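Bartonella effector protein (Bep) substrate of VirB T4SS (Bartonella rochalimae ATCC BAA-1498, PDB 4YK1) is a substrate of the VirB type IV secretion system, probably AMPylates tyrosines and threonines of target proteins, and is represented here by its BID domain. Local coordinates at residues L44-L47 against I48-P52; Y93-Q97 against K98-S102. One frame throughout, in Å; residues are numbered along the deposited sequence.

Contact 1: L44-L47 against I48-P52; sequences LSKL and IYNNP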
loop_
_atom_site.group_PDB
_atom_site.type_symbol
_atom_site.label_atom_id
_atom_site.label_comp_id
_atom_site.label_asym_id
_atom_site.label_seq_id
_atom_site.Cartn_x
_atom_site.Cartn_y
_atom_site.Cartn_z
ATOM N N LEU A 44 8.278 -11.816 -0.473
ATOM C CA LEU A 44 7.352 -12.708 0.212
ATOM C C LEU A 44 6.415 -13.387 -0.777
ATOM O O LEU A 44 6.231 -14.600 -0.721
ATOM C CB LEU A 44 6.539 -11.939 1.259
ATOM C CG LEU A 44 7.337 -11.656 2.532
ATOM C CD1 LEU A 44 6.636 -10.574 3.382
ATOM C CD2 LEU A 44 7.497 -12.960 3.313
ATOM N N SER A 45 5.827 -12.604 -1.679
ATOM C CA SER A 45 4.916 -13.153 -2.690
ATOM C C SER A 45 5.588 -14.232 -3.532
ATOM O O SER A 45 4.962 -15.229 -3.893
ATOM C CB SER A 45 4.376 -12.038 -3.600
ATOM O OG SER A 45 3.530 -11.158 -2.861
ATOM N N LYS A 46 6.865 -14.047 -3.841
ATOM C CA LYS A 46 7.602 -15.069 -4.576
ATOM C C LYS A 46 7.770 -16.330 -3.719
ATOM O O LYS A 46 7.533 -17.454 -4.181
ATOM C CB LYS A 46 8.962 -14.520 -5.023
ATOM C CG LYS A 46 9.955 -15.587 -5.482
ATOM C CD LYS A 46 9.514 -16.245 -6.768
ATOM C CE LYS A 46 10.551 -17.259 -7.246
ATOM N NZ LYS A 46 10.027 -18.062 -8.376
ATOM N N LEU A 47 8.142 -16.143 -2.455
ATOM C CA LEU A 47 8.304 -17.266 -1.524
ATOM C C LEU A 47 7.033 -18.072 -1.305
ATOM O O LEU A 47 7.067 -19.301 -1.188
ATOM C CB LEU A 47 8.790 -16.760 -0.166
ATOM C CG LEU A 47 10.271 -16.385 -0.120
ATOM C CD1 LEU A 47 10.620 -15.814 1.244
ATOM C CD2 LEU A 47 11.127 -17.608 -0.446
ATOM N N ILE A 48 5.908 -17.370 -1.208
ATOM C CA ILE A 48 4.668 -17.993 -0.801
ATOM C C ILE A 48 3.913 -18.554 -2.005
ATOM O O ILE A 48 3.409 -19.675 -1.960
ATOM C CB ILE A 48 3.771 -17.001 -0.030
ATOM C CG1 ILE A 48 4.476 -16.503 1.232
ATOM C CG2 ILE A 48 2.436 -17.662 0.340
ATOM C CD1 ILE A 48 3.868 -15.228 1.772
ATOM N N TYR A 49 3.835 -17.761 -3.071
ATOM C CA TYR A 49 2.930 -18.041 -4.177
ATOM C C TYR A 49 3.670 -18.292 -5.486
ATOM O O TYR A 49 3.031 -18.541 -6.508
ATOM C CB TYR A 49 1.947 -16.876 -4.363
ATOM C CG TYR A 49 1.054 -16.613 -3.166
ATOM C CD1 TYR A 49 0.054 -17.507 -2.816
ATOM C CD2 TYR A 49 1.216 -15.474 -2.390
ATOM C CE1 TYR A 49 -0.754 -17.287 -1.727
ATOM C CE2 TYR A 49 0.404 -15.233 -1.296
ATOM C CZ TYR A 49 -0.574 -16.148 -0.973
ATOM O OH TYR A 49 -1.388 -15.927 0.108
ATOM N N ASN A 50 5.003 -18.194 -5.450
ATOM C CA ASN A 50 5.860 -18.380 -6.620
ATOM C C ASN A 50 5.546 -17.317 -7.654
ATOM O O ASN A 50 5.725 -17.527 -8.848
ATOM C CB ASN A 50 5.699 -19.787 -7.233
ATOM C CG ASN A 50 6.907 -20.197 -8.051
ATOM O OD1 ASN A 50 8.033 -19.800 -7.746
ATOM N ND2 ASN A 50 6.682 -20.976 -9.104
ATOM N N ASN A 51 5.076 -16.167 -7.191
ATOM C CA ASN A 51 4.754 -15.095 -8.108
ATOM C C ASN A 51 4.896 -13.745 -7.421
ATOM O O ASN A 51 4.035 -13.346 -6.636
ATOM C CB ASN A 51 3.342 -15.283 -8.665
ATOM C CG ASN A 51 2.947 -14.179 -9.619
ATOM O OD1 ASN A 51 3.760 -13.327 -9.959
ATOM N ND2 ASN A 51 1.700 -14.200 -10.071
ATOM N N PRO A 52 5.980 -13.027 -7.742
ATOM C CA PRO A 52 6.298 -11.725 -7.143
ATOM C C PRO A 52 5.189 -10.695 -7.352
ATOM O O PRO A 52 5.028 -9.811 -6.517
ATOM C CB PRO A 52 7.574 -11.282 -7.887
ATOM C CG PRO A 52 8.061 -12.481 -8.629
ATOM C CD PRO A 52 6.894 -13.380 -8.846
HETATM O O HOH W 1 2.858 -9.332 -4.995
#
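S45 and K46 meet Y49, N50 and N51 in a local contact that closes the C-terminal end of helix 32-49, one of the helices of the BID domain. In the last helical turn I48 N bonds to L44 O at 2.8 Å and Y49 N to S45 O at 2.9 Å, though the backbone is already opening at Y49. N50 then takes a positive phi of 63° and swings the chain out of the helix; its N gives K46 O a weak bond, and N51 N, turned back over the helix end, adds a long, weak one of 3.4 Å to S45 O. K46 and N50 run side by side. With CG anti to the backbone N (chi1 165°) and a bend at chi2, the lysine brings NZ to N50 OD1 at 2.7 Å, tilted from the carbonyl plane, while K87 NZ bonds to the same oxygen. S45 OG, hydrogen-bonded to I41 O, accepts from a water that also donates to P52 O at 2.7 Å. On the buried side, I48 CG2 rests on one face of the Y49 ring, 3.5 Å above its centre, and Y49 OH reaches P80 O. This is a helix C-terminus ended by an asparagine in the left-handed conformation.

Contact 2: Y93-Q97 against K98-S102; sequences YIKSQ and KYKIS
With chi1 at 66°, S96 places OG between its own backbone N and carbonyl carbon, from where it faces the first turn of helix 97-140 and accepts Y99 N at 3.1 Å in a nearly straight bond (158° at the hydrogen). That bond makes S96 the N-cap. A late bend does comparable work in K100: the chain runs back past K95 and S96, and chi4 of 86° turns NZ onto K95 O at 3.2 Å, above the carbonyl plane and not on a lone pair. The S96 hydroxyl also bonds to R89 O, which can only accept, so one OG both receives from the helix and donates to the chain leading into strand 90-91. Behind the cap the ordinary helical pattern starts at once, with K100 N on S96 O at 3.1 Å and I101 N on Q97 O at 2.9 Å. K95, extended beyond CG, crosses the Y99 side chain at a slant; its CG and CD both come to 3.8 Å from Y99 CD1, and the lysine continues to a salt bridge with E103. Y99 also packs on L86 and K90, and the aliphatic part of the lysine is one of several neighbours of this buried tyrosine. Basic side chains are gathered where the helix begins, an end whose dipole would probably disfavour them; the carbonyl of K95 and the carboxylate of E103 would probably offset this in part for K100 and K95, while the serine hydroxyl accepts an amide N-H of the first turn, as an N-cap does.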
loop_
_atom_site.group_PDB
_atom_site.type_symbol
_atom_site.label_atom_id
_atom_site.label_comp_id
_atom_site.label_asym_id
_atom_site.label_seq_id
_atom_site.Cartn_x
_atom_site.Cartn_y
_atom_site.Cartn_z
ATOM N N TYR A 93 -4.232 -34.070 3.813
ATOM C CA TYR A 93 -4.010 -33.206 4.965
ATOM C C TYR A 93 -2.521 -33.081 5.308
ATOM O O TYR A 93 -2.138 -32.255 6.134
ATOM C CB TYR A 93 -4.773 -33.735 6.182
ATOM C CG TYR A 93 -6.285 -33.701 6.057
ATOM C CD1 TYR A 93 -6.936 -32.608 5.496
ATOM C CD2 TYR A 93 -7.059 -34.767 6.504
ATOM C CE1 TYR A 93 -8.320 -32.578 5.388
ATOM C CE2 TYR A 93 -8.442 -34.747 6.401
ATOM C CZ TYR A 93 -9.066 -33.654 5.841
ATOM O OH TYR A 93 -10.439 -33.638 5.742
ATOM N N ILE A 94 -1.688 -33.908 4.687
ATOM C CA ILE A 94 -0.279 -33.979 5.068
ATOM C C ILE A 94 0.547 -32.922 4.340
ATOM O O ILE A 94 0.696 -32.959 3.120
ATOM C CB ILE A 94 0.281 -35.378 4.817
ATOM C CG1 ILE A 94 -0.713 -36.425 5.308
ATOM C CG2 ILE A 94 1.633 -35.557 5.540
ATOM C CD1 ILE A 94 -0.353 -37.855 4.926
ATOM N N LYS A 95 1.106 -31.994 5.108
ATOM C CA LYS A 95 1.863 -30.880 4.566
ATOM C C LYS A 95 3.353 -31.124 4.699
ATOM O O LYS A 95 3.810 -31.623 5.724
ATOM C CB LYS A 95 1.480 -29.575 5.290
ATOM C CG LYS A 95 0.024 -29.169 5.087
ATOM C CD LYS A 95 -0.401 -28.074 6.060
ATOM C CE LYS A 95 -1.847 -27.667 5.810
ATOM N NZ LYS A 95 -2.330 -26.749 6.887
ATOM N N SER A 96 4.116 -30.768 3.672
ATOM C CA SER A 96 5.565 -30.731 3.819
ATOM C C SER A 96 5.962 -29.566 4.723
ATOM O O SER A 96 5.172 -28.654 4.973
ATOM C CB SER A 96 6.255 -30.580 2.468
ATOM O OG SER A 96 5.942 -29.304 1.928
ATOM N N GLN A 97 7.196 -29.602 5.204
ATOM C CA GLN A 97 7.748 -28.509 5.976
ATOM C C GLN A 97 7.752 -27.232 5.141
ATOM O O GLN A 97 7.464 -26.154 5.642
ATOM C CB GLN A 97 9.176 -28.857 6.441
ATOM C CG GLN A 97 9.612 -28.110 7.684
ATOM C CD GLN A 97 8.637 -28.295 8.836
ATOM O OE1 GLN A 97 8.173 -29.408 9.103
ATOM N NE2 GLN A 97 8.309 -27.201 9.512
ATOM N N LYS A 98 8.086 -27.362 3.862
ATOM C CA LYS A 98 8.119 -26.215 2.959
ATOM C C LYS A 98 6.753 -25.546 2.858
ATOM O O LYS A 98 6.656 -24.312 2.859
ATOM C CB LYS A 98 8.600 -26.651 1.575
ATOM C CG LYS A 98 8.844 -25.512 0.604
ATOM C CD LYS A 98 9.529 -26.042 -0.648
ATOM C CE LYS A 98 9.449 -25.070 -1.818
ATOM N NZ LYS A 98 9.915 -25.727 -3.090
ATOM N N TYR A 99 5.706 -26.362 2.772
ATOM C CA TYR A 99 4.335 -25.856 2.711
ATOM C C TYR A 99 4.001 -25.104 3.999
ATOM O O TYR A 99 3.423 -24.014 3.967
ATOM C CB TYR A 99 3.325 -26.996 2.491
ATOM C CG TYR A 99 1.931 -26.486 2.152
ATOM C CD1 TYR A 99 1.056 -26.060 3.157
ATOM C CD2 TYR A 99 1.499 -26.418 0.831
ATOM C CE1 TYR A 99 -0.226 -25.564 2.861
ATOM C CE2 TYR A 99 0.226 -25.944 0.517
ATOM C CZ TYR A 99 -0.628 -25.515 1.530
ATOM O OH TYR A 99 -1.867 -25.030 1.193
ATOM N N LYS A 100 4.371 -25.679 5.137
ATOM C CA LYS A 100 4.129 -25.014 6.421
ATOM C C LYS A 100 4.887 -23.693 6.533
ATOM O O LYS A 100 4.398 -22.747 7.149
ATOM C CB LYS A 100 4.499 -25.944 7.586
ATOM C CG LYS A 100 3.622 -27.208 7.678
ATOM C CD LYS A 100 3.798 -27.869 9.051
ATOM C CE LYS A 100 3.264 -29.288 9.095
ATOM N NZ LYS A 100 4.261 -30.292 8.621
ATOM N N ILE A 101 6.061 -23.616 5.911
ATOM C CA ILE A 101 6.845 -22.384 5.917
ATOM C C ILE A 101 6.157 -21.326 5.053
ATOM O O ILE A 101 6.169 -20.144 5.391
ATOM C CB ILE A 101 8.296 -22.653 5.449
ATOM C CG1 ILE A 101 9.060 -23.398 6.542
ATOM C CG2 ILE A 101 9.041 -21.342 5.114
ATOM C CD1 ILE A 101 10.381 -24.011 6.066
ATOM N N SER A 102 5.564 -21.744 3.937
ATOM C CA SER A 102 4.749 -20.827 3.132
ATOM C C SER A 102 3.584 -20.272 3.964
ATOM O O SER A 102 3.278 -19.083 3.889
ATOM C CB SER A 102 4.208 -21.515 1.865
ATOM O OG SER A 102 5.250 -21.812 0.943
#

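Contacts 1 and 2 treat opposite ends of two different helices: residues 44-52 finish helix 32-49, and residues 93-102 start helix 97-140. The first is partly buried, its centre about 17 Å from that of the chain, and L44, I48 and Y49 pack on helix 97-140 beyond the first turn. The second is a surface contact about 28 Å out, where a two-stranded hairpin enters the helix, consistent with the hook that tops the BID bundle. A main-chain turn and carbonyl acceptors close the former, a serine hydroxyl opens the latter. The centres of contact 1 and contact 2 lie about 15 Å apart. I48 and L47 pack against S102. K87 joins them too, bonding to N50 and S102.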